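Rhamnonate dehydratase (Gibberella zeae PH-1, PDB 3FXG) probably catalyses the magnesium-dependent dehydration of rhamnonate, as a lyase of the enolase superfamily with a barrel-shaped catalytic domain. Local coordinates at residues Leu235-Ala238 and Cys239-Leu242; Gly195-Gly198 and Leu199-Val203; Glu211-Gly214 and Pro215-Ile219; Arg264-Pro267 and Thr268-Phe271. One frame throughout, in Å; residues are numbered along the deposited sequence.

Interaction 1. Residues Leu235-Ala238 and Cys239-Leu242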
ATOM      1  N   LEU A 235      -1.633 -23.027  17.350  1.00 12.04           N
ATOM      2  CA  LEU A 235      -0.904 -23.409  18.561  1.00 12.13           C
ATOM      3  C   LEU A 235      -0.845 -22.250  19.553  1.00 12.81           C
ATOM      4  O   LEU A 235      -1.102 -22.422  20.748  1.00 12.49           O
ATOM      5  CB  LEU A 235       0.519 -23.853  18.205  1.00 12.00           C
ATOM      6  CG  LEU A 235       1.461 -24.203  19.364  1.00 13.80           C
ATOM      7  CD1 LEU A 235       0.887 -25.359  20.178  1.00 13.78           C
ATOM      8  CD2 LEU A 235       2.826 -24.578  18.810  1.00 14.93           C
ATOM      9  N   VAL A 236      -0.497 -21.067  19.062  1.00 10.89           N
ATOM     10  CA  VAL A 236      -0.423 -19.904  19.929  1.00 11.09           C
ATOM     11  C   VAL A 236      -1.794 -19.631  20.544  1.00 11.86           C
ATOM     12  O   VAL A 236      -1.899 -19.357  21.740  1.00 12.46           O
ATOM     13  CB  VAL A 236       0.090 -18.668  19.152  1.00 11.34           C
ATOM     14  CG1 VAL A 236      -0.085 -17.399  19.983  1.00 11.16           C
ATOM     15  CG2 VAL A 236       1.569 -18.866  18.818  1.00 10.24           C
ATOM     16  N   LYS A 237      -2.847 -19.728  19.736  1.00 12.20           N
ATOM     17  CA  LYS A 237      -4.193 -19.494  20.241  1.00 13.84           C
ATOM     18  C   LYS A 237      -4.520 -20.494  21.352  1.00 13.28           C
ATOM     19  O   LYS A 237      -5.072 -20.125  22.387  1.00 13.57           O
ATOM     20  CB  LYS A 237      -5.227 -19.631  19.118  1.00 12.85           C
ATOM     21  CG  LYS A 237      -6.637 -19.274  19.560  1.00 16.49           C
ATOM     22  CD  LYS A 237      -7.657 -19.438  18.437  1.00 17.71           C
ATOM     23  CE  LYS A 237      -9.042 -19.004  18.905  1.00 20.84           C
ATOM     24  NZ  LYS A 237     -10.080 -19.166  17.845  1.00 22.91           N
ATOM     25  N   ALA A 238      -4.156 -21.753  21.137  1.00 13.47           N
ATOM     26  CA  ALA A 238      -4.423 -22.805  22.115  1.00 15.23           C
ATOM     27  C   ALA A 238      -3.636 -22.651  23.414  1.00 16.00           C
ATOM     28  O   ALA A 238      -4.005 -23.238  24.430  1.00 17.16           O
ATOM     29  CB  ALA A 238      -4.137 -24.167  21.501  1.00 14.93           C
ATOM     30  N   CYS A 239      -2.565 -21.863  23.385  1.00 14.42           N
ATOM     31  CA  CYS A 239      -1.727 -21.664  24.571  1.00 16.18           C
ATOM     32  C   CYS A 239      -1.841 -20.286  25.202  1.00 17.32           C
ATOM     33  O   CYS A 239      -1.036 -19.934  26.064  1.00 16.98           O
ATOM     34  CB  CYS A 239      -0.253 -21.897  24.223  1.00 15.57           C
ATOM     35  SG  CYS A 239       0.161 -23.556  23.685  1.00 15.74           S
ATOM     36  N   LEU A 240      -2.836 -19.507  24.796  1.00 19.34           N
ATOM     37  CA  LEU A 240      -2.976 -18.156  25.321  1.00 22.46           C
ATOM     38  C   LEU A 240      -2.971 -18.015  26.844  1.00 22.77           C
ATOM     39  O   LEU A 240      -2.350 -17.094  27.370  1.00 22.93           O
ATOM     40  CB  LEU A 240      -4.216 -17.486  24.721  1.00 24.77           C
ATOM     41  CG  LEU A 240      -4.093 -17.237  23.209  1.00 27.47           C
ATOM     42  CD1 LEU A 240      -5.327 -16.509  22.695  1.00 28.04           C
ATOM     43  CD2 LEU A 240      -2.838 -16.422  22.921  1.00 29.26           C
ATOM     44  N   ASP A 241      -3.629 -18.922  27.558  1.00 22.60           N
ATOM     45  CA  ASP A 241      -3.661 -18.829  29.017  1.00 24.26           C
ATOM     46  C   ASP A 241      -2.356 -19.242  29.701  1.00 22.67           C
ATOM     47  O   ASP A 241      -2.217 -19.102  30.919  1.00 21.99           O
ATOM     48  CB  ASP A 241      -4.817 -19.660  29.577  1.00 29.22           C
ATOM     49  CG  ASP A 241      -4.730 -21.121  29.187  1.00 34.57           C
ATOM     50  OD1 ASP A 241      -5.634 -21.892  29.578  1.00 39.16           O
ATOM     51  OD2 ASP A 241      -3.764 -21.502  28.490  1.00 38.62           O
ATOM     52  N   LEU A 242      -1.400 -19.747  28.928  1.00 19.52           N
ATOM     53  CA  LEU A 242      -0.120 -20.168  29.494  1.00 18.77           C
ATOM     54  C   LEU A 242       0.863 -19.004  29.586  1.00 18.54           C
ATOM     55  O   LEU A 242       1.964 -19.145  30.122  1.00 19.20           O
ATOM     56  CB  LEU A 242       0.479 -21.303  28.660  1.00 17.97           C
ATOM     57  CG  LEU A 242      -0.376 -22.569  28.539  1.00 18.65           C
ATOM     58  CD1 LEU A 242       0.414 -23.650  27.815  1.00 19.06           C
ATOM     59  CD2 LEU A 242      -0.784 -23.056  29.925  1.00 17.79           C
TER
HETATM   60  O   HOH W   1      -3.607 -23.717  27.237  1.00 52.07           O

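Interaction 2. Residues Gly195-Gly198 and Leu199-Val203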
ATOM      1  N   GLY A 195      -0.491 -33.581  13.391  1.00 22.31           N
ATOM      2  CA  GLY A 195      -1.868 -33.135  13.478  1.00 19.95           C
ATOM      3  C   GLY A 195      -2.350 -32.608  14.814  1.00 21.29           C
ATOM      4  O   GLY A 195      -1.562 -32.188  15.662  1.00 20.50           O
ATOM      5  N   HIS A 196      -3.667 -32.638  14.994  1.00 21.23           N
ATOM      6  CA  HIS A 196      -4.292 -32.150  16.214  1.00 23.74           C
ATOM      7  C   HIS A 196      -3.846 -32.898  17.461  1.00 23.03           C
ATOM      8  O   HIS A 196      -3.833 -32.330  18.551  1.00 21.74           O
ATOM      9  CB  HIS A 196      -5.815 -32.210  16.085  1.00 28.22           C
ATOM     10  CG  HIS A 196      -6.371 -31.240  15.089  1.00 34.42           C
ATOM     11  ND1 HIS A 196      -6.154 -31.357  13.733  1.00 36.98           N
ATOM     12  CD2 HIS A 196      -7.114 -30.120  15.256  1.00 36.96           C
ATOM     13  CE1 HIS A 196      -6.739 -30.351  13.107  1.00 37.38           C
ATOM     14  NE2 HIS A 196      -7.328 -29.586  14.008  1.00 37.87           N
ATOM     15  N   GLU A 197      -3.492 -34.170  17.309  1.00 23.00           N
ATOM     16  CA  GLU A 197      -3.032 -34.943  18.453  1.00 24.16           C
ATOM     17  C   GLU A 197      -1.709 -34.336  18.899  1.00 21.81           C
ATOM     18  O   GLU A 197      -1.496 -34.085  20.085  1.00 22.36           O
ATOM     19  CB  GLU A 197      -2.830 -36.415  18.079  1.00 28.15           C
ATOM     20  CG  GLU A 197      -2.257 -37.250  19.220  1.00 35.09           C
ATOM     21  CD  GLU A 197      -2.131 -38.722  18.873  1.00 39.11           C
ATOM     22  OE1 GLU A 197      -3.176 -39.384  18.680  1.00 42.83           O
ATOM     23  OE2 GLU A 197      -0.986 -39.216  18.791  1.00 42.20           O
ATOM     24  N   GLY A 198      -0.827 -34.093  17.935  1.00 20.60           N
ATOM     25  CA  GLY A 198       0.459 -33.497  18.244  1.00 18.84           C
ATOM     26  C   GLY A 198       0.278 -32.124  18.868  1.00 18.12           C
ATOM     27  O   GLY A 198       1.020 -31.744  19.775  1.00 16.57           O
ATOM     28  N   LEU A 199      -0.718 -31.379  18.393  1.00 17.82           N
ATOM     29  CA  LEU A 199      -0.978 -30.043  18.916  1.00 18.83           C
ATOM     30  C   LEU A 199      -1.432 -30.128  20.365  1.00 20.13           C
ATOM     31  O   LEU A 199      -0.981 -29.353  21.209  1.00 18.85           O
ATOM     32  CB  LEU A 199      -2.038 -29.328  18.067  1.00 20.76           C
ATOM     33  CG  LEU A 199      -2.264 -27.835  18.345  1.00 24.17           C
ATOM     34  CD1 LEU A 199      -2.938 -27.186  17.147  1.00 27.18           C
ATOM     35  CD2 LEU A 199      -3.101 -27.651  19.594  1.00 25.91           C
ATOM     36  N   ARG A 200      -2.322 -31.071  20.661  1.00 19.80           N
ATOM     37  CA  ARG A 200      -2.794 -31.221  22.030  1.00 21.18           C
ATOM     38  C   ARG A 200      -1.619 -31.586  22.931  1.00 19.70           C
ATOM     39  O   ARG A 200      -1.504 -31.087  24.048  1.00 20.46           O
ATOM     40  CB  ARG A 200      -3.884 -32.296  22.119  1.00 24.44           C
ATOM     41  CG  ARG A 200      -5.231 -31.861  21.548  1.00 27.54           C
ATOM     42  CD  ARG A 200      -6.345 -32.804  21.984  1.00 31.52           C
ATOM     43  NE  ARG A 200      -6.205 -34.136  21.406  1.00 35.85           N
ATOM     44  CZ  ARG A 200      -6.526 -34.447  20.154  1.00 37.50           C
ATOM     45  NH1 ARG A 200      -6.358 -35.688  19.716  1.00 38.83           N
ATOM     46  NH2 ARG A 200      -7.027 -33.521  19.345  1.00 38.46           N
ATOM     47  N   LYS A 201      -0.738 -32.446  22.432  1.00 18.83           N
ATOM     48  CA  LYS A 201       0.434 -32.861  23.194  1.00 17.24           C
ATOM     49  C   LYS A 201       1.377 -31.684  23.425  1.00 17.53           C
ATOM     50  O   LYS A 201       1.963 -31.554  24.502  1.00 15.81           O
ATOM     51  CB  LYS A 201       1.152 -34.001  22.467  1.00 19.44           C
ATOM     52  CG  LYS A 201       0.346 -35.303  22.482  1.00 21.37           C
ATOM     53  CD  LYS A 201       0.821 -36.303  21.438  1.00 25.91           C
ATOM     54  CE  LYS A 201       2.185 -36.875  21.765  1.00 28.10           C
ATOM     55  NZ  LYS A 201       2.605 -37.860  20.727  1.00 30.26           N
ATOM     56  N   ASN A 202       1.525 -30.825  22.419  1.00 15.51           N
ATOM     57  CA  ASN A 202       2.382 -29.650  22.559  1.00 15.05           C
ATOM     58  C   ASN A 202       1.821 -28.744  23.651  1.00 15.69           C
ATOM     59  O   ASN A 202       2.561 -28.236  24.489  1.00 15.45           O
ATOM     60  CB  ASN A 202       2.454 -28.858  21.249  1.00 13.87           C
ATOM     61  CG  ASN A 202       3.521 -29.377  20.309  1.00 15.38           C
ATOM     62  OD1 ASN A 202       4.557 -29.877  20.747  1.00 15.44           O
ATOM     63  ND2 ASN A 202       3.286 -29.239  19.006  1.00 13.34           N
ATOM     64  N   VAL A 203       0.506 -28.543  23.632  1.00 15.33           N
ATOM     65  CA  VAL A 203      -0.144 -27.693  24.619  1.00 16.58           C
ATOM     66  C   VAL A 203       0.043 -28.251  26.027  1.00 17.26           C
ATOM     67  O   VAL A 203       0.379 -27.513  26.954  1.00 17.34           O
ATOM     68  CB  VAL A 203      -1.656 -27.551  24.324  1.00 16.51           C
ATOM     69  CG1 VAL A 203      -2.337 -26.751  25.436  1.00 17.69           C
ATOM     70  CG2 VAL A 203      -1.860 -26.861  22.979  1.00 16.84           C
TER

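Interaction 3. Residues Glu211-Gly214 and Pro215-Ile219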
ATOM      1  N   GLU A 211       2.994 -24.984  34.887  1.00 22.16           N
ATOM      2  CA  GLU A 211       2.537 -25.451  36.189  1.00 24.46           C
ATOM      3  C   GLU A 211       3.737 -25.609  37.121  1.00 23.45           C
ATOM      4  O   GLU A 211       3.686 -25.227  38.288  1.00 23.62           O
ATOM      5  CB  GLU A 211       1.817 -26.795  36.034  1.00 27.58           C
ATOM      6  CG  GLU A 211       1.197 -27.339  37.315  1.00 35.80           C
ATOM      7  CD  GLU A 211       0.608 -28.734  37.136  1.00 40.52           C
ATOM      8  OE1 GLU A 211      -0.081 -29.215  38.063  1.00 44.19           O
ATOM      9  OE2 GLU A 211       0.836 -29.355  36.074  1.00 43.45           O
ATOM     10  N   ALA A 212       4.821 -26.160  36.589  1.00 22.42           N
ATOM     11  CA  ALA A 212       6.027 -26.397  37.373  1.00 21.37           C
ATOM     12  C   ALA A 212       6.762 -25.149  37.860  1.00 21.61           C
ATOM     13  O   ALA A 212       7.202 -25.102  39.007  1.00 20.68           O
ATOM     14  CB  ALA A 212       6.984 -27.283  36.586  1.00 20.64           C
ATOM     15  N   VAL A 213       6.896 -24.141  37.001  1.00 19.62           N
ATOM     16  CA  VAL A 213       7.619 -22.929  37.381  1.00 18.43           C
ATOM     17  C   VAL A 213       6.784 -21.827  38.016  1.00 18.06           C
ATOM     18  O   VAL A 213       7.329 -20.862  38.547  1.00 19.25           O
ATOM     19  CB  VAL A 213       8.364 -22.323  36.170  1.00 17.66           C
ATOM     20  CG1 VAL A 213       9.367 -23.326  35.627  1.00 17.51           C
ATOM     21  CG2 VAL A 213       7.369 -21.916  35.092  1.00 15.08           C
ATOM     22  N   GLY A 214       5.466 -21.960  37.971  1.00 19.14           N
ATOM     23  CA  GLY A 214       4.625 -20.928  38.549  1.00 21.46           C
ATOM     24  C   GLY A 214       4.145 -19.954  37.487  1.00 21.91           C
ATOM     25  O   GLY A 214       4.615 -19.992  36.351  1.00 23.39           O
ATOM     26  N   PRO A 215       3.224 -19.048  37.834  1.00 23.36           N
ATOM     27  CA  PRO A 215       2.672 -18.063  36.901  1.00 24.05           C
ATOM     28  C   PRO A 215       3.569 -16.901  36.485  1.00 24.55           C
ATOM     29  O   PRO A 215       3.349 -16.299  35.435  1.00 26.80           O
ATOM     30  CB  PRO A 215       1.428 -17.577  37.632  1.00 24.09           C
ATOM     31  CG  PRO A 215       1.896 -17.571  39.057  1.00 24.56           C
ATOM     32  CD  PRO A 215       2.605 -18.906  39.167  1.00 23.90           C
ATOM     33  N   ASP A 216       4.581 -16.588  37.288  1.00 24.08           N
ATOM     34  CA  ASP A 216       5.447 -15.455  36.983  1.00 24.52           C
ATOM     35  C   ASP A 216       6.734 -15.716  36.204  1.00 24.04           C
ATOM     36  O   ASP A 216       7.210 -14.832  35.490  1.00 24.83           O
ATOM     37  CB  ASP A 216       5.801 -14.716  38.273  1.00 26.47           C
ATOM     38  CG  ASP A 216       4.583 -14.408  39.119  1.00 29.26           C
ATOM     39  OD1 ASP A 216       3.543 -14.023  38.550  1.00 27.75           O
ATOM     40  OD2 ASP A 216       4.667 -14.544  40.355  1.00 33.47           O
ATOM     41  N   PHE A 217       7.306 -16.907  36.336  1.00 21.14           N
ATOM     42  CA  PHE A 217       8.554 -17.201  35.639  1.00 19.00           C
ATOM     43  C   PHE A 217       8.402 -17.204  34.117  1.00 17.05           C
ATOM     44  O   PHE A 217       7.613 -17.968  33.562  1.00 17.05           O
ATOM     45  CB  PHE A 217       9.116 -18.547  36.093  1.00 18.34           C
ATOM     46  CG  PHE A 217      10.528 -18.784  35.646  1.00 17.40           C
ATOM     47  CD1 PHE A 217      11.573 -18.026  36.175  1.00 17.99           C
ATOM     48  CD2 PHE A 217      10.815 -19.739  34.679  1.00 16.95           C
ATOM     49  CE1 PHE A 217      12.885 -18.218  35.746  1.00 15.28           C
ATOM     50  CE2 PHE A 217      12.124 -19.938  34.244  1.00 17.34           C
ATOM     51  CZ  PHE A 217      13.159 -19.177  34.777  1.00 15.93           C
ATOM     52  N   PRO A 218       9.166 -16.349  33.420  1.00 15.97           N
ATOM     53  CA  PRO A 218       9.085 -16.285  31.958  1.00 16.18           C
ATOM     54  C   PRO A 218       9.446 -17.597  31.266  1.00 15.40           C
ATOM     55  O   PRO A 218      10.481 -18.198  31.547  1.00 15.81           O
ATOM     56  CB  PRO A 218      10.064 -15.163  31.605  1.00 15.32           C
ATOM     57  CG  PRO A 218      10.013 -14.274  32.814  1.00 15.88           C
ATOM     58  CD  PRO A 218      10.032 -15.278  33.943  1.00 16.75           C
ATOM     59  N   ILE A 219       8.575 -18.034  30.361  1.00 14.98           N
ATOM     60  CA  ILE A 219       8.793 -19.255  29.598  1.00 14.57           C
ATOM     61  C   ILE A 219       8.693 -18.921  28.115  1.00 15.09           C
ATOM     62  O   ILE A 219       7.702 -18.338  27.668  1.00 15.16           O
ATOM     63  CB  ILE A 219       7.735 -20.337  29.920  1.00 16.51           C
ATOM     64  CG1 ILE A 219       7.923 -20.843  31.350  1.00 17.98           C
ATOM     65  CG2 ILE A 219       7.849 -21.497  28.928  1.00 15.69           C
ATOM     66  CD1 ILE A 219       6.900 -21.875  31.767  1.00 23.09           C
TER
HETATM   67  O   HOH W   2       6.455 -18.221  38.963  1.00 22.63           O

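Interaction 4. Residues Arg264-Pro267 and Thr268-Phe271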
ATOM      1  N   ARG A 264      -0.854 -10.576  12.271  1.00  9.83           N
ATOM      2  CA  ARG A 264      -2.225 -10.145  12.015  1.00 10.85           C
ATOM      3  C   ARG A 264      -3.152 -10.925  12.942  1.00 10.66           C
ATOM      4  O   ARG A 264      -4.157 -10.405  13.423  1.00  8.79           O
ATOM      5  CB  ARG A 264      -2.616 -10.409  10.554  1.00 11.37           C
ATOM      6  CG  ARG A 264      -4.097 -10.179  10.267  1.00 15.82           C
ATOM      7  CD  ARG A 264      -4.441 -10.319   8.783  1.00 15.79           C
ATOM      8  NE  ARG A 264      -4.325 -11.692   8.296  1.00 15.43           N
ATOM      9  CZ  ARG A 264      -4.562 -12.056   7.039  1.00 16.06           C
ATOM     10  NH1 ARG A 264      -4.930 -11.148   6.143  1.00 15.60           N
ATOM     11  NH2 ARG A 264      -4.428 -13.324   6.675  1.00 15.54           N
ATOM     12  N   ALA A 265      -2.797 -12.179  13.193  1.00  9.24           N
ATOM     13  CA  ALA A 265      -3.598 -13.039  14.052  1.00 11.56           C
ATOM     14  C   ALA A 265      -3.293 -12.838  15.534  1.00 10.46           C
ATOM     15  O   ALA A 265      -4.203 -12.813  16.364  1.00  9.75           O
ATOM     16  CB  ALA A 265      -3.373 -14.499  13.677  1.00  9.92           C
ATOM     17  N   HIS A 266      -2.016 -12.685  15.864  1.00 10.65           N
ATOM     18  CA  HIS A 266      -1.606 -12.527  17.260  1.00 11.10           C
ATOM     19  C   HIS A 266      -0.721 -11.298  17.464  1.00 11.17           C
ATOM     20  O   HIS A 266       0.449 -11.421  17.818  1.00  9.83           O
ATOM     21  CB  HIS A 266      -0.844 -13.777  17.706  1.00  9.68           C
ATOM     22  CG  HIS A 266      -1.662 -15.029  17.673  1.00 10.91           C
ATOM     23  ND1 HIS A 266      -2.741 -15.234  18.504  1.00  8.95           N
ATOM     24  CD2 HIS A 266      -1.558 -16.143  16.909  1.00 10.20           C
ATOM     25  CE1 HIS A 266      -3.269 -16.420  18.255  1.00 10.80           C
ATOM     26  NE2 HIS A 266      -2.569 -16.992  17.291  1.00 11.11           N
ATOM     27  N   PRO A 267      -1.279 -10.096  17.270  1.00 11.31           N
ATOM     28  CA  PRO A 267      -0.498  -8.864  17.435  1.00 11.77           C
ATOM     29  C   PRO A 267       0.010  -8.554  18.845  1.00 11.87           C
ATOM     30  O   PRO A 267       0.908  -7.727  19.008  1.00 12.84           O
ATOM     31  CB  PRO A 267      -1.441  -7.791  16.893  1.00 11.65           C
ATOM     32  CG  PRO A 267      -2.797  -8.331  17.259  1.00 13.54           C
ATOM     33  CD  PRO A 267      -2.669  -9.794  16.886  1.00 11.41           C
ATOM     34  N   THR A 268      -0.546  -9.207  19.863  1.00 11.48           N
ATOM     35  CA  THR A 268      -0.094  -8.959  21.233  1.00 11.88           C
ATOM     36  C   THR A 268       0.879 -10.036  21.721  1.00 12.32           C
ATOM     37  O   THR A 268       1.251 -10.058  22.895  1.00 11.63           O
ATOM     38  CB  THR A 268      -1.278  -8.897  22.222  1.00 12.27           C
ATOM     39  OG1 THR A 268      -1.855 -10.200  22.356  1.00 14.13           O
ATOM     40  CG2 THR A 268      -2.346  -7.929  21.719  1.00 13.40           C
ATOM     41  N   VAL A 269       1.285 -10.930  20.824  1.00 10.90           N
ATOM     42  CA  VAL A 269       2.212 -12.001  21.179  1.00 11.63           C
ATOM     43  C   VAL A 269       3.571 -11.758  20.531  1.00 12.25           C
ATOM     44  O   VAL A 269       3.655 -11.318  19.382  1.00 10.86           O
ATOM     45  CB  VAL A 269       1.676 -13.378  20.725  1.00 12.62           C
ATOM     46  CG1 VAL A 269       2.658 -14.476  21.104  1.00 10.90           C
ATOM     47  CG2 VAL A 269       0.322 -13.644  21.367  1.00 12.50           C
ATOM     48  N   LYS A 270       4.637 -12.050  21.271  1.00 11.53           N
ATOM     49  CA  LYS A 270       5.990 -11.847  20.765  1.00 10.84           C
ATOM     50  C   LYS A 270       6.524 -13.024  19.951  1.00 10.87           C
ATOM     51  O   LYS A 270       6.353 -14.188  20.324  1.00  9.81           O
ATOM     52  CB  LYS A 270       6.951 -11.561  21.928  1.00 12.54           C
ATOM     53  CG  LYS A 270       6.611 -10.302  22.724  1.00 16.84           C
ATOM     54  CD  LYS A 270       7.810  -9.826  23.542  1.00 21.51           C
ATOM     55  CE  LYS A 270       8.001 -10.643  24.800  1.00 24.89           C
ATOM     56  NZ  LYS A 270       6.940 -10.338  25.799  1.00 28.83           N
ATOM     57  N   PHE A 271       7.176 -12.702  18.837  1.00 10.20           N
ATOM     58  CA  PHE A 271       7.770 -13.704  17.959  1.00  8.76           C
ATOM     59  C   PHE A 271       9.212 -13.311  17.672  1.00  8.21           C
ATOM     60  O   PHE A 271       9.522 -12.124  17.562  1.00 10.30           O
ATOM     61  CB  PHE A 271       6.974 -13.793  16.657  1.00 10.54           C
ATOM     62  CG  PHE A 271       5.595 -14.343  16.847  1.00 11.73           C
ATOM     63  CD1 PHE A 271       5.390 -15.717  16.921  1.00  9.67           C
ATOM     64  CD2 PHE A 271       4.516 -13.488  17.039  1.00 10.50           C
ATOM     65  CE1 PHE A 271       4.125 -16.236  17.189  1.00 12.09           C
ATOM     66  CE2 PHE A 271       3.244 -13.995  17.310  1.00 11.43           C
ATOM     67  CZ  PHE A 271       3.051 -15.374  17.387  1.00 10.78           C
TER

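Interaction 1. Residues Leu235-Ala238 and Cys239-Leu242
Leu235 and Cys239, one turn apart where the helix ends, pack closely on the buried side of the stretch. With SG anti to its carbonyl carbon (chi1 -63°), Cys239 turns its sulfur back along the helix, and SG lies 4.0 Å from CD1 of Leu235. Cys239 is the first residue to leave helical geometry, and its amide is shared between the carbonyls of Leu235 and Val236. Cys239 N donates to Val236 O at 3.1 Å, but with an N-H...O angle of only 141° and with the donor well above the carbonyl plane, while its bond to Leu235 O is weak and more bent. The i to i+4 pattern thus gives way to i to i+3 bonds, as in a 3-10 turn, and another weak bond, Leu240 N to Lys237 O at 3.3 Å, continues it. The exposed Leu240 sits close over one carbonyl, its CG 3.2 Å from Lys237 O. Its side is otherwise looser: CD2 of Leu240 meets CG1 of the buried Val236 only at 4.1 Å, and further round a water makes the link, donating to Ala238 O at 2.9 Å and to Asp241 OD2. Beyond the short 3-10 turn, the chain heads for strand 246-248. Leu235, Val236 and Cys239 rest on Trp247 of that strand, whereas Ala238, Cys239 and Leu242 face the neighbouring helix 195-213 of the barrel's outer layer.

Interaction 2. Residues Gly195-Gly198 and Leu199-Val203
His196 and Arg200 are joined first by the backbone: Arg200 N donates to His196 O over 2.9 Å. The same i to i+4 ladder runs on through Lys201 N to Glu197 O at 3.0 Å and Asn202 N to Gly198 O at 2.8 Å, both donors lying within 25° of the carbonyl plane. The arginine makes much of the van der Waals contact. A bend at chi3 (-67°) folds its guanidinium back along the helix, so that one face lies over His196 O and Glu197 CA, each toward the rim; NH1 of Arg200 is 3.6 Å from CA of Glu197. The stretch lies in the first turns of helix 195-213, which forms the crossover of the beta-alpha-beta unit between strands 184-187 and 219-222, a repeating element of the TIM barrel. Among charged groups, Glu197 and Lys201 run side by side, pointing the same way, with CG of Glu197 3.9 Å from CD of Lys201. Their charged ends, OE2 of Glu197 and NZ of Lys201, stay 4.3 Å apart, beyond a salt bridge, and Lys201 also makes a cation-pi contact with Phe190. Side-chain hydrogen bonds hold the buried Asn202, whose ND2 is bound to Phe190 O and the Tyr231 hydroxyl. In apolar packing, Leu199 lies on Tyr231 and Glu234 of helix 229-238.

Interaction 3. Residues Glu211-Gly214 and Pro215-Ile219
Val213 meets both Phe217 and Ile219 because its CG1 stands anti to the carbonyl carbon (chi1 -60°), leaving CG2 in the crowded position between backbone N and carbonyl carbon, directed at the returning chain. Phe217 answers with CG anti to its own N (chi1 -168°), which brings the ring across the valine. The two side chains cross at about a right angle, with Val213 CB 3.9 Å from both CB and CD2 of Phe217. Tighter still is the pair Val213 CG2 and Ile219 CD1, at 3.4 Å closer than usual for two carbons. Gly214, with positive phi, is the first residue to leave the helix, in a conformation suited to glycine. A water bridges the loop, donating to Val213 O at 2.8 Å and accepting from Phe217 N at 3.1 Å. Val213 O is gripped a second time by Lys177 NZ, and Arg210 NH1 bonds the carbonyls of Gly214 and Phe217, tying the loop back to its own helix. The contact lies where helix 195-213 passes into strand 219-222, with Val213 also packed on Pro173 and Thr174 of helix 173-179, and with Ile219 paired through its backbone to Asn245.

Interaction 4. Residues Arg264-Pro267 and Thr268-Phe271
The carbonyl oxygen of His266 is met by two groups from the chain that follows. Val269 N donates to His266 O over 3.2 Å with a nearly straight N-H...O angle of 161°, although the nitrogen sits 57° out of the carbonyl plane and so does not use a lone-pair direction. The second approach is a weak edge-on one, from the ring of Phe271, with His266 O close to the ring plane and 3.8 Å from CE2. The Val269 bond closes a type I beta turn from His266 to Val269, with Pro267 and Thr268 at its corners; His266 is the first residue to leave helical geometry. Beside the turn, carbon atoms do the packing. CG2 of Val269, anti to its carbonyl carbon, lies 3.8 Å from CB of His266 and reaches the imidazole obliquely, while CE2 of Phe271 comes to 4.1 Å from CB of His266. This turn links helix 259-265 to strand 270-273 in the beta-alpha-beta unit that begins with strand 246-248. The imidazole is directed toward helix 229-238, where NE2 bonds Ile233 O. Thr268 OG1 instead reaches Lys237 NZ of the third subunit, and Lys270 NZ makes a salt bridge with Glu234 of that same subunit. Because a carbonyl can only accept, the bond to Ile233 O shows that NE2 of His266 carries a hydrogen, and it probably limits rotation of the imidazole against the buried valine.

In the fold
All four contacts lie in the TIM-barrel domain, on one side of the chain's centre. Interaction 1 is the hub. It touches interaction 2, with centres about 12 Å apart, where Cys239 SG meets Val203 CG2 at 3.9 Å, and interaction 4, with centres about 11 Å apart, where Val236 CG1 meets His266 CD2 at 3.6 Å. Interaction 3 shares helix 195-213 with interaction 2 but stays about 9 Å from it at the nearest atoms. Interactions 3 and 4 lead into strands 219-222 and 270-273. The side chains of Ile219 and Phe271 are about 13 and 12 Å from the magnesium ion held by Asp222, Glu248 and Glu275, so neither reaches it directly.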